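Local atomic coordinates of cytochrome c552 (Thermochromatium tepidum, PDB entry 5ZE8), a protein that probably carries electrons at low potential through five covalently bound c-type hemes in a thermophilic purple sulfur photosynthetic bacterium. Residues A[131-136]-A[213-219]; A[219-225]-A[254-258]. All coordinates share one frame; numbering follows the deposited sequence.

Contact 1 of 2, residues A[131-136]-A[213-219]; sequences HTLKTY and EANPRQL. With HEC (heme c), chain D.
Gln218 packs up against the backbone of Leu133 and Lys134, and this is the tight part of the contact. Its CG stands anti to the backbone N (chi1 176°) and lies 3.4 Å from Leu133 O; a bend at chi2 (60°) then turns the amide along the strand, bringing NE2 to 3.5 Å from Leu133 CB. That amide NH2 makes no hydrogen bond to the strand and instead reaches Asp223 O weakly. Its OE1 is linked to the strand through a water that accepts from Tyr136 N.

The direct polar tie is made by Asn215, whose ND2 donates to Lys134 O at 2.9 Å. The bond is nearly straight (161°), meets a lone pair in the carbonyl plane, and lies close to the plane of the amide. Asn215 OD1 weakly caps the helix that follows, accepting from Gln218 N at 3.3 Å, so one side chain addresses both strand and helix. At the heme end, Leu219 CD1 comes obliquely to the ring of His131, 3.8 Å from its CE1, while His131 NE2 binds the iron at 2.1 Å.

The solvent side is looser. The extended chain of Lys134 carries NZ to 4.0 Å from Glu213 OE1, beyond a salt bridge, and a water joins the two by accepting from NZ and donating to OE1. Glu213 OE2 is salt-bridged to Arg158.

His131, the histidine of a CXXCH sequence, shares the iron with His270. Strand 153-155 pairs antiparallel with 133-136, where Lys134 and Thr135 face Asp154 in a classic beta bulge. Strand 159-161 runs parallel to 212-214, and its Gln160 hydrogen-bonds to Asn215 ND2 through OE1, to Glu213 OE1 through NE2 and to His131 ND1 through its backbone O.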
ATOM      1  N   HIS A 131      10.738  -3.103  13.726  1.00 10.70           N
ATOM      2  CA  HIS A 131      11.021  -2.806  15.115  1.00 10.30           C
ATOM      3  C   HIS A 131      12.475  -2.473  15.438  1.00 11.22           C
ATOM      4  O   HIS A 131      12.808  -2.307  16.597  1.00 11.80           O
ATOM      5  CB  HIS A 131      10.441  -3.886  16.098  1.00 10.13           C
ATOM      6  CG  HIS A 131       8.957  -3.814  16.210  1.00  8.92           C
ATOM      7  ND1 HIS A 131       8.334  -2.892  17.062  1.00  9.96           N
ATOM      8  CD2 HIS A 131       7.950  -4.487  15.559  1.00  9.76           C
ATOM      9  CE1 HIS A 131       7.017  -3.030  16.886  1.00 10.25           C
ATOM     10  NE2 HIS A 131       6.756  -3.987  16.014  1.00 10.38           N
ATOM     11  N   THR A 132      13.300  -2.321  14.407  1.00 10.66           N
ATOM     12  CA  THR A 132      14.694  -1.792  14.623  1.00 11.10           C
ATOM     13  C   THR A 132      14.857  -0.376  14.021  1.00 12.19           C
ATOM     14  O   THR A 132      15.966   0.152  14.026  1.00 12.88           O
ATOM     15  CB  THR A 132      15.800  -2.791  14.215  1.00 12.03           C
ATOM     16  OG1 THR A 132      15.665  -3.188  12.884  1.00 13.14           O
ATOM     17  CG2 THR A 132      15.789  -4.006  15.153  1.00 11.79           C
ATOM     18  N   LEU A 133      13.812   0.185  13.408  1.00 11.89           N
ATOM     19  CA  LEU A 133      13.869   1.579  12.895  1.00 11.87           C
ATOM     20  C   LEU A 133      13.890   2.467  14.115  1.00 12.26           C
ATOM     21  O   LEU A 133      13.033   2.369  14.964  1.00 11.85           O
ATOM     22  CB  LEU A 133      12.627   1.868  12.096  1.00 12.33           C
ATOM     23  CG  LEU A 133      12.411   1.021  10.843  1.00 12.51           C
ATOM     24  CD1 LEU A 133      11.065   1.408  10.249  1.00 13.61           C
ATOM     25  CD2 LEU A 133      13.560   1.049   9.856  1.00 12.95           C
ATOM     26  N   LYS A 134      14.910   3.335  14.235  1.00 12.56           N
ATOM     27  CA  LYS A 134      15.074   4.160  15.433  1.00 14.30           C
ATOM     28  C   LYS A 134      14.719   5.638  15.255  1.00 14.38           C
ATOM     29  O   LYS A 134      13.899   6.154  15.999  1.00 16.98           O
ATOM     30  CB  LYS A 134      16.435   4.004  16.038  1.00 16.18           C
ATOM     31  CG  LYS A 134      16.561   4.721  17.356  1.00 17.60           C
ATOM     32  CD  LYS A 134      17.933   4.488  17.932  1.00 21.95           C
ATOM     33  CE  LYS A 134      18.066   5.209  19.239  1.00 24.75           C
ATOM     34  NZ  LYS A 134      19.475   4.995  19.670  1.00 31.12           N
ATOM     35  N   THR A 135      15.281   6.263  14.232  1.00 14.50           N
ATOM     36  CA  THR A 135      15.063   7.724  14.055  1.00 15.61           C
ATOM     37  C   THR A 135      14.850   7.987  12.581  1.00 15.60           C
ATOM     38  O   THR A 135      15.709   7.653  11.769  1.00 15.10           O
ATOM     39  CB  THR A 135      16.277   8.491  14.537  1.00 15.80           C
ATOM     40  OG1 THR A 135      16.606   8.119  15.898  1.00 17.15           O
ATOM     41  CG2 THR A 135      16.080   9.983  14.422  1.00 19.46           C
ATOM     42  N   TYR A 136      13.737   8.582  12.265  1.00 14.55           N
ATOM     43  CA  TYR A 136      13.435   8.925  10.892  1.00 15.05           C
ATOM     44  C   TYR A 136      14.091  10.239  10.462  1.00 15.14           C
ATOM     45  O   TYR A 136      13.834  11.284  11.052  1.00 16.14           O
ATOM     46  CB  TYR A 136      11.975   9.037  10.686  1.00 14.08           C
ATOM     47  CG  TYR A 136      11.508   9.333   9.253  1.00 14.90           C
ATOM     48  CD1 TYR A 136      11.968   8.633   8.203  1.00 15.04           C
ATOM     49  CD2 TYR A 136      10.630  10.381   8.990  1.00 15.38           C
ATOM     50  CE1 TYR A 136      11.551   8.894   6.916  1.00 14.97           C
ATOM     51  CE2 TYR A 136      10.207  10.661   7.693  1.00 17.88           C
ATOM     52  CZ  TYR A 136      10.688   9.892   6.643  1.00 18.91           C
ATOM     53  OH  TYR A 136      10.297  10.229   5.354  1.00 20.49           O
ATOM     54  N   GLU A 213      13.997  -0.756  23.708  1.00 14.83           N
ATOM     55  CA  GLU A 213      14.013   0.642  24.138  1.00 14.15           C
ATOM     56  C   GLU A 213      12.696   1.250  23.833  1.00 14.46           C
ATOM     57  O   GLU A 213      12.062   0.930  22.795  1.00 16.31           O
ATOM     58  CB  GLU A 213      15.017   1.402  23.278  1.00 17.67           C
ATOM     59  CG  GLU A 213      16.405   0.956  23.541  1.00 22.26           C
ATOM     60  CD  GLU A 213      17.401   1.798  22.791  1.00 25.43           C
ATOM     61  OE1 GLU A 213      17.295   2.176  21.582  1.00 21.41           O
ATOM     62  OE2 GLU A 213      18.404   2.097  23.467  1.00 28.32           O
ATOM     63  N   ALA A 214      12.212   2.157  24.660  1.00 13.62           N
ATOM     64  CA  ALA A 214      10.997   2.854  24.422  1.00 13.86           C
ATOM     65  C   ALA A 214      11.290   3.941  23.385  1.00 14.14           C
ATOM     66  O   ALA A 214      12.355   4.587  23.398  1.00 16.16           O
ATOM     67  CB  ALA A 214      10.463   3.524  25.714  1.00 14.08           C
ATOM     68  N   ASN A 215      10.368   4.105  22.436  1.00 12.86           N
ATOM     69  CA  ASN A 215      10.523   5.041  21.337  1.00 12.44           C
ATOM     70  C   ASN A 215       9.123   5.465  20.818  1.00 13.72           C
ATOM     71  O   ASN A 215       8.740   5.149  19.685  1.00 12.30           O
ATOM     72  CB  ASN A 215      11.457   4.475  20.307  1.00 13.19           C
ATOM     73  CG  ASN A 215      11.928   5.454  19.265  1.00 13.63           C
ATOM     74  OD1 ASN A 215      11.459   6.586  19.192  1.00 15.25           O
ATOM     75  ND2 ASN A 215      12.850   5.001  18.408  1.00 13.02           N
ATOM     76  N   PRO A 216       8.374   6.198  21.617  1.00 13.44           N
ATOM     77  CA  PRO A 216       7.015   6.566  21.238  1.00 14.37           C
ATOM     78  C   PRO A 216       6.938   7.375  19.978  1.00 14.66           C
ATOM     79  O   PRO A 216       5.956   7.189  19.254  1.00 14.79           O
ATOM     80  CB  PRO A 216       6.461   7.349  22.465  1.00 17.08           C
ATOM     81  CG  PRO A 216       7.626   7.688  23.262  1.00 16.80           C
ATOM     82  CD  PRO A 216       8.690   6.651  22.998  1.00 15.99           C
ATOM     83  N   ARG A 217       7.876   8.293  19.755  1.00 17.01           N
ATOM     84  CA  ARG A 217       7.779   9.148  18.559  1.00 20.79           C
ATOM     85  C   ARG A 217       7.977   8.392  17.277  1.00 19.23           C
ATOM     86  O   ARG A 217       7.192   8.554  16.328  1.00 21.60           O
ATOM     87  CB  ARG A 217       8.611  10.407  18.733  1.00 26.05           C
ATOM     88  CG  ARG A 217       8.015  11.209  19.934  1.00 34.93           C
ATOM     89  CD  ARG A 217       7.816  12.711  19.696  1.00 42.72           C
ATOM     90  NE  ARG A 217       7.610  13.022  18.280  1.00 49.83           N
ATOM     91  CZ  ARG A 217       6.494  13.472  17.700  1.00 55.78           C
ATOM     92  NH1 ARG A 217       6.518  13.679  16.375  1.00 50.45           N
ATOM     93  NH2 ARG A 217       5.362  13.717  18.398  1.00 60.52           N
ATOM     94  N   GLN A 218       8.840   7.402  17.282  1.00 14.14           N
ATOM     95  CA  GLN A 218       8.963   6.542  16.107  1.00 13.99           C
ATOM     96  C   GLN A 218       7.784   5.607  15.915  1.00 14.80           C
ATOM     97  O   GLN A 218       7.247   5.494  14.800  1.00 17.79           O
ATOM     98  CB  GLN A 218      10.243   5.682  16.214  1.00 12.99           C
ATOM     99  CG  GLN A 218      10.458   4.660  15.108  1.00 14.77           C
ATOM    100  CD  GLN A 218      10.569   5.181  13.693  1.00 15.11           C
ATOM    101  OE1 GLN A 218      11.044   6.324  13.450  1.00 15.89           O
ATOM    102  NE2 GLN A 218      10.179   4.334  12.722  1.00 14.71           N
ATOM    103  N   LEU A 219       7.406   4.939  16.960  1.00 13.37           N
ATOM    104  CA  LEU A 219       6.403   3.883  16.843  1.00 12.87           C
ATOM    105  C   LEU A 219       4.954   4.379  16.701  1.00 12.33           C
ATOM    106  O   LEU A 219       4.077   3.694  16.157  1.00 12.49           O
ATOM    107  CB  LEU A 219       6.463   2.916  18.042  1.00 13.57           C
ATOM    108  CG  LEU A 219       7.466   1.767  17.942  1.00 14.11           C
ATOM    109  CD1 LEU A 219       7.088   0.749  16.880  1.00 14.29           C
ATOM    110  CD2 LEU A 219       8.890   2.243  17.781  1.00 13.29           C
TER
HETATM  111 FE   HEC D 503       4.827  -4.449  15.475  1.00 10.05          FE
HETATM  112  CHA HEC D 503       3.379  -2.394  17.880  1.00 10.39           C
HETATM  113  CHB HEC D 503       5.152  -6.908  17.761  1.00 10.16           C
HETATM  114  CHC HEC D 503       5.666  -6.688  12.927  1.00  9.28           C
HETATM  115  CHD HEC D 503       5.122  -1.836  13.358  1.00  8.52           C
HETATM  116  NA  HEC D 503       4.352  -4.624  17.394  1.00  9.78           N
HETATM  117  C1A HEC D 503       3.746  -3.701  18.204  1.00 10.97           C
HETATM  118  C2A HEC D 503       3.469  -4.295  19.482  1.00 10.23           C
HETATM  119  C3A HEC D 503       3.997  -5.583  19.459  1.00 10.78           C
HETATM  120  C4A HEC D 503       4.525  -5.755  18.169  1.00 10.10           C
HETATM  121  CMA HEC D 503       3.993  -6.664  20.542  1.00 11.45           C
HETATM  122  CAA HEC D 503       2.665  -3.592  20.597  1.00 12.00           C
HETATM  123  CBA HEC D 503       1.198  -3.954  20.327  1.00 13.61           C
HETATM  124  CGA HEC D 503       0.285  -3.349  21.377  1.00 19.47           C
HETATM  125  O1A HEC D 503       0.609  -3.384  22.598  1.00 17.18           O
HETATM  126  O2A HEC D 503      -0.853  -2.977  21.046  1.00 21.56           O
HETATM  127  NB  HEC D 503       5.333  -6.421  15.352  1.00  9.15           N
HETATM  128  C1B HEC D 503       5.436  -7.192  16.423  1.00  9.74           C
HETATM  129  C2B HEC D 503       5.809  -8.521  15.970  1.00 10.37           C
HETATM  130  C3B HEC D 503       5.907  -8.501  14.624  1.00  9.37           C
HETATM  131  C4B HEC D 503       5.647  -7.138  14.232  1.00  9.93           C
HETATM  132  CMB HEC D 503       5.942  -9.725  16.875  1.00 10.73           C
HETATM  133  CAB HEC D 503       6.088  -9.557  13.624  1.00  9.41           C
HETATM  134  CBB HEC D 503       5.216 -10.653  13.675  1.00 10.42           C
HETATM  135  NC  HEC D 503       5.297  -4.287  13.542  1.00  8.59           N
HETATM  136  C1C HEC D 503       5.567  -5.294  12.621  1.00  9.77           C
HETATM  137  C2C HEC D 503       5.795  -4.754  11.338  1.00  8.90           C
HETATM  138  C3C HEC D 503       5.737  -3.369  11.437  1.00  9.42           C
HETATM  139  C4C HEC D 503       5.379  -3.097  12.824  1.00  8.71           C
HETATM  140  CMC HEC D 503       6.212  -5.589  10.146  1.00  9.06           C
HETATM  141  CAC HEC D 503       5.921  -2.361  10.344  1.00  8.90           C
HETATM  142  CBC HEC D 503       5.189  -2.488   9.109  1.00  8.63           C
HETATM  143  ND  HEC D 503       4.354  -2.561  15.591  1.00  9.29           N
HETATM  144  C1D HEC D 503       4.575  -1.613  14.609  1.00  9.21           C
HETATM  145  C2D HEC D 503       4.095  -0.263  15.026  1.00 10.51           C
HETATM  146  C3D HEC D 503       3.613  -0.436  16.279  1.00 10.41           C
HETATM  147  C4D HEC D 503       3.761  -1.869  16.648  1.00 10.04           C
HETATM  148  CMD HEC D 503       4.272   1.019  14.285  1.00  8.63           C
HETATM  149  CAD HEC D 503       3.031   0.640  17.145  1.00 11.03           C
HETATM  150  CBD HEC D 503       1.549   0.871  16.824  1.00 12.53           C
HETATM  151  CGD HEC D 503       1.092   2.208  17.392  1.00 15.55           C
HETATM  152  O1D HEC D 503       0.678   3.115  16.658  1.00 16.36           O
HETATM  153  O2D HEC D 503       1.037   2.332  18.603  1.00 19.92           O
HETATM  154  O   HOH W   1      19.709   2.201  19.897  1.00 26.96           O
HETATM  155  O   HOH W   2      12.272   8.839  17.437  1.00 28.87           O
HETATM  156  O   HOH W   3      11.613   8.685  14.473  1.00 17.71           O

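Contact 2 of 2, residues A[219-225]-A[254-258]. With HEC (heme c), chain E.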
ATOM      1  N   LEU A 219       7.406   4.939  16.960  1.00 13.37           N
ATOM      2  CA  LEU A 219       6.403   3.883  16.843  1.00 12.87           C
ATOM      3  C   LEU A 219       4.954   4.379  16.701  1.00 12.33           C
ATOM      4  O   LEU A 219       4.077   3.694  16.157  1.00 12.49           O
ATOM      5  CB  LEU A 219       6.463   2.916  18.042  1.00 13.57           C
ATOM      6  CG  LEU A 219       7.466   1.767  17.942  1.00 14.11           C
ATOM      7  CD1 LEU A 219       7.088   0.749  16.880  1.00 14.29           C
ATOM      8  CD2 LEU A 219       8.890   2.243  17.781  1.00 13.29           C
ATOM      9  N   ARG A 220       4.640   5.551  17.291  1.00 12.00           N
ATOM     10  CA  ARG A 220       3.267   6.001  17.332  1.00 13.44           C
ATOM     11  C   ARG A 220       2.896   7.009  16.278  1.00 12.78           C
ATOM     12  O   ARG A 220       1.675   7.341  16.160  1.00 14.58           O
ATOM     13  CB  ARG A 220       2.889   6.574  18.702  1.00 14.87           C
ATOM     14  CG  ARG A 220       3.022   5.659  19.880  1.00 17.62           C
ATOM     15  CD  ARG A 220       2.008   6.172  20.888  1.00 24.02           C
ATOM     16  NE  ARG A 220       2.102   5.454  22.161  1.00 26.48           N
ATOM     17  CZ  ARG A 220       1.423   4.386  22.485  1.00 25.75           C
ATOM     18  NH1 ARG A 220       0.601   3.783  21.645  1.00 30.50           N
ATOM     19  NH2 ARG A 220       1.669   3.821  23.637  1.00 28.55           N
ATOM     20  N   THR A 221       3.864   7.533  15.531  1.00 11.87           N
ATOM     21  CA  THR A 221       3.592   8.519  14.485  1.00 11.88           C
ATOM     22  C   THR A 221       3.937   7.961  13.092  1.00 10.66           C
ATOM     23  O   THR A 221       4.439   6.843  12.956  1.00 11.47           O
ATOM     24  CB  THR A 221       4.422   9.798  14.684  1.00 12.97           C
ATOM     25  OG1 THR A 221       5.794   9.594  14.315  1.00 15.06           O
ATOM     26  CG2 THR A 221       4.327  10.237  16.137  1.00 15.83           C
ATOM     27  N   SER A 222       3.676   8.757  12.056  1.00 11.52           N
ATOM     28  CA  SER A 222       3.953   8.366  10.734  1.00 10.97           C
ATOM     29  C   SER A 222       5.401   8.127  10.475  1.00 11.41           C
ATOM     30  O   SER A 222       5.730   7.533   9.405  1.00 12.14           O
ATOM     31  CB  SER A 222       3.406   9.360   9.703  1.00 12.87           C
ATOM     32  OG  SER A 222       4.111  10.625   9.737  1.00 16.21           O
ATOM     33  N   ASP A 223       6.313   8.509  11.380  1.00 11.38           N
ATOM     34  CA  ASP A 223       7.708   8.074  11.246  1.00 12.36           C
ATOM     35  C   ASP A 223       7.852   6.575  11.045  1.00 10.80           C
ATOM     36  O   ASP A 223       8.857   6.158  10.458  1.00 11.86           O
ATOM     37  CB  ASP A 223       8.527   8.494  12.494  1.00 13.01           C
ATOM     38  CG  ASP A 223       8.779  10.018  12.551  1.00 18.36           C
ATOM     39  OD1 ASP A 223       8.291  10.809  11.708  1.00 17.13           O
ATOM     40  OD2 ASP A 223       9.466  10.432  13.504  1.00 21.68           O
ATOM     41  N   ALA A 224       6.898   5.819  11.559  1.00 11.26           N
ATOM     42  CA  ALA A 224       6.929   4.348  11.479  1.00 11.14           C
ATOM     43  C   ALA A 224       6.748   3.899  10.036  1.00 10.28           C
ATOM     44  O   ALA A 224       7.041   2.695   9.777  1.00 11.74           O
ATOM     45  CB  ALA A 224       5.856   3.745  12.342  1.00 11.09           C
ATOM     46  N   CYS A 225       6.244   4.747   9.142  1.00 10.58           N
ATOM     47  CA  CYS A 225       5.837   4.285   7.807  1.00 10.82           C
ATOM     48  C   CYS A 225       6.549   5.046   6.695  1.00 10.70           C
ATOM     49  O   CYS A 225       6.625   4.575   5.573  1.00 11.09           O
ATOM     50  CB  CYS A 225       4.314   4.489   7.633  1.00 11.44           C
ATOM     51  SG  CYS A 225       3.349   3.948   9.082  1.00 10.79           S
ATOM     52  N   VAL A 254      -3.923  12.955  11.320  1.00 16.41           N
ATOM     53  CA  VAL A 254      -4.114  11.579  11.840  1.00 15.88           C
ATOM     54  C   VAL A 254      -2.872  10.747  11.423  1.00 18.46           C
ATOM     55  O   VAL A 254      -2.534  10.708  10.254  1.00 20.83           O
ATOM     56  CB  VAL A 254      -5.341  10.955  11.237  1.00 16.85           C
ATOM     57  CG1 VAL A 254      -5.585   9.539  11.729  1.00 16.55           C
ATOM     58  CG2 VAL A 254      -6.531  11.881  11.586  1.00 18.73           C
ATOM     59  N   ALA A 255      -2.265  10.030  12.391  1.00 15.72           N
ATOM     60  CA  ALA A 255      -1.149   9.080  12.197  1.00 14.12           C
ATOM     61  C   ALA A 255      -1.673   7.884  11.389  1.00 12.20           C
ATOM     62  O   ALA A 255      -2.828   7.492  11.577  1.00 11.35           O
ATOM     63  CB  ALA A 255      -0.655   8.587  13.535  1.00 13.48           C
ATOM     64  N   CYS A 256      -0.809   7.370  10.492  1.00 11.92           N
ATOM     65  CA  CYS A 256      -1.221   6.231   9.631  1.00 11.59           C
ATOM     66  C   CYS A 256      -1.810   5.109  10.479  1.00 11.73           C
ATOM     67  O   CYS A 256      -2.776   4.465  10.146  1.00 10.76           O
ATOM     68  CB  CYS A 256       0.018   5.690   8.840  1.00 11.75           C
ATOM     69  SG  CYS A 256       1.090   6.887   8.098  1.00 12.30           S
ATOM     70  N   GLN A 257      -1.177   4.864  11.668  1.00 11.22           N
ATOM     71  CA  GLN A 257      -1.570   3.793  12.558  1.00 12.15           C
ATOM     72  C   GLN A 257      -2.990   3.893  13.073  1.00 11.75           C
ATOM     73  O   GLN A 257      -3.596   2.864  13.364  1.00 12.37           O
ATOM     74  CB  GLN A 257      -0.627   3.687  13.749  1.00 11.83           C
ATOM     75  CG  GLN A 257       0.807   3.378  13.387  1.00 12.76           C
ATOM     76  CD  GLN A 257       1.648   4.623  13.190  1.00 11.93           C
ATOM     77  OE1 GLN A 257       1.290   5.579  12.471  1.00 13.03           O
ATOM     78  NE2 GLN A 257       2.854   4.594  13.768  1.00 10.99           N
ATOM     79  N   THR A 258      -3.482   5.110  13.257  1.00 11.99           N
ATOM     80  CA  THR A 258      -4.849   5.203  13.735  1.00 14.83           C
ATOM     81  C   THR A 258      -5.866   4.539  12.878  1.00 14.93           C
ATOM     82  O   THR A 258      -6.790   3.910  13.395  1.00 16.66           O
ATOM     83  CB  THR A 258      -5.235   6.672  14.041  1.00 16.92           C
ATOM     84  OG1 THR A 258      -4.118   7.311  14.636  1.00 18.88           O
ATOM     85  CG2 THR A 258      -6.413   6.739  14.938  1.00 19.03           C
TER
HETATM   86 FE   HEC E 504       3.843  -0.753   4.351  1.00  9.23          FE
HETATM   87  CHA HEC E 504       2.366  -2.376   1.739  1.00 10.20           C
HETATM   88  CHB HEC E 504       0.771   0.281   5.460  1.00  9.61           C
HETATM   89  CHC HEC E 504       5.331   0.554   7.140  1.00  8.75           C
HETATM   90  CHD HEC E 504       6.977  -1.332   2.991  1.00  8.26           C
HETATM   91  NA  HEC E 504       1.978  -1.016   3.720  1.00  9.06           N
HETATM   92  C1A HEC E 504       1.518  -1.726   2.622  1.00  9.33           C
HETATM   93  C2A HEC E 504       0.079  -1.667   2.517  1.00  9.46           C
HETATM   94  C3A HEC E 504      -0.310  -0.865   3.540  1.00  9.08           C
HETATM   95  C4A HEC E 504       0.843  -0.552   4.339  1.00  9.13           C
HETATM   96  CMA HEC E 504      -1.742  -0.483   3.920  1.00  9.24           C
HETATM   97  CAA HEC E 504      -0.753  -2.224   1.419  1.00  9.90           C
HETATM   98  CBA HEC E 504      -1.164  -3.658   1.745  1.00  9.56           C
HETATM   99  CGA HEC E 504      -1.949  -4.258   0.575  1.00 11.30           C
HETATM  100  O1A HEC E 504      -1.491  -4.283  -0.585  1.00 11.53           O
HETATM  101  O2A HEC E 504      -3.049  -4.851   0.784  1.00 13.38           O
HETATM  102  NB  HEC E 504       3.141   0.248   5.968  1.00  8.37           N
HETATM  103  C1B HEC E 504       1.876   0.633   6.233  1.00 10.05           C
HETATM  104  C2B HEC E 504       1.850   1.398   7.438  1.00  9.59           C
HETATM  105  C3B HEC E 504       3.106   1.483   7.915  1.00  9.63           C
HETATM  106  C4B HEC E 504       3.933   0.677   7.003  1.00  8.55           C
HETATM  107  CMB HEC E 504       0.582   2.014   8.022  1.00  9.78           C
HETATM  108  CAB HEC E 504       3.611   2.069   9.182  1.00  9.17           C
HETATM  109  CBB HEC E 504       2.881   1.645  10.356  1.00  9.83           C
HETATM  110  NC  HEC E 504       5.713  -0.476   4.950  1.00  8.47           N
HETATM  111  C1C HEC E 504       6.144   0.057   6.094  1.00  7.64           C
HETATM  112  C2C HEC E 504       7.624   0.089   6.223  1.00  8.35           C
HETATM  113  C3C HEC E 504       8.055  -0.423   5.049  1.00  8.55           C
HETATM  114  C4C HEC E 504       6.902  -0.778   4.247  1.00  8.87           C
HETATM  115  CMC HEC E 504       8.420   0.649   7.392  1.00  8.05           C
HETATM  116  CAC HEC E 504       9.488  -0.606   4.531  1.00  8.65           C
HETATM  117  CBC HEC E 504      10.484  -1.092   5.392  1.00  8.52           C
HETATM  118  ND  HEC E 504       4.485  -1.634   2.725  1.00  7.97           N
HETATM  119  C1D HEC E 504       5.803  -1.773   2.299  1.00  9.06           C
HETATM  120  C2D HEC E 504       5.867  -2.511   1.048  1.00  9.36           C
HETATM  121  C3D HEC E 504       4.613  -2.827   0.707  1.00  9.92           C
HETATM  122  C4D HEC E 504       3.745  -2.281   1.784  1.00  9.97           C
HETATM  123  CMD HEC E 504       7.144  -2.780   0.355  1.00  9.58           C
HETATM  124  CAD HEC E 504       4.185  -3.571  -0.585  1.00  9.46           C
HETATM  125  CBD HEC E 504       4.704  -4.976  -0.672  1.00  9.72           C
HETATM  126  CGD HEC E 504       4.164  -5.662  -1.921  1.00 13.00           C
HETATM  127  O1D HEC E 504       3.012  -5.433  -2.398  1.00 13.87           O
HETATM  128  O2D HEC E 504       4.935  -6.498  -2.485  1.00 11.46           O
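Thr221 O is gripped by two donors that arrive from opposite faces of its carbonyl plane: Gln257 NE2 at 2.9 Å, and Ala224 N of its own turn at 3.0 Å. The same Gln257 NE2 also donates to Leu219 O at 2.8 Å. The bond to Thr221 O is the straighter (165° against 132°) and lies in the Gln257 amide plane, whereas Leu219 O is tilted from it. With both amide protons engaged, rotation of the group is fixed; a bend at chi2 (92°) brings it under the turn, where Ala224 CB packs on NE2 at 3.4 Å. A leucine in its place has no N-H to offer Leu219 O and Thr221 O, and the turn, held across the contact by those two bonds, would probably be set free to shift.

Beside the glutamine the contact is apolar: Ser222 CB lies 3.7 Å from Cys256 SG, and Cys225 SG 3.8 Å from Cys256 CB. Each sulfur is a thioether, Cys225 SG being bonded to CAB of this heme at 1.9 Å and Cys256 SG to CAB of another. Both residues open a CXXCH sequence, the heme-attachment motif of c-type cytochromes, so two such sites abut here.

In the fold
Contacts 1 and 2 lie in series along the chain, with centres about 11 Å apart, and share Leu219 of helix 216-220. Its side chain packs on His131 and the heme of chain D, while Leu219 O, 3.3 Å from CMD of that heme, also accepts from Gln257 in contact 2. The turn after the helix folds back on contact 1, with Ala224 CB 3.3 Å from Gln218 O and Asp223 OD1 3.6 Å from Tyr136 CD2. The two hemes are neighbours as well: FE of heme D and FE of heme E stand 11.8 Å apart, and CBC of heme D is 3.6 Å from CHC of heme E. Such close edges are consistent with electron transfer between them.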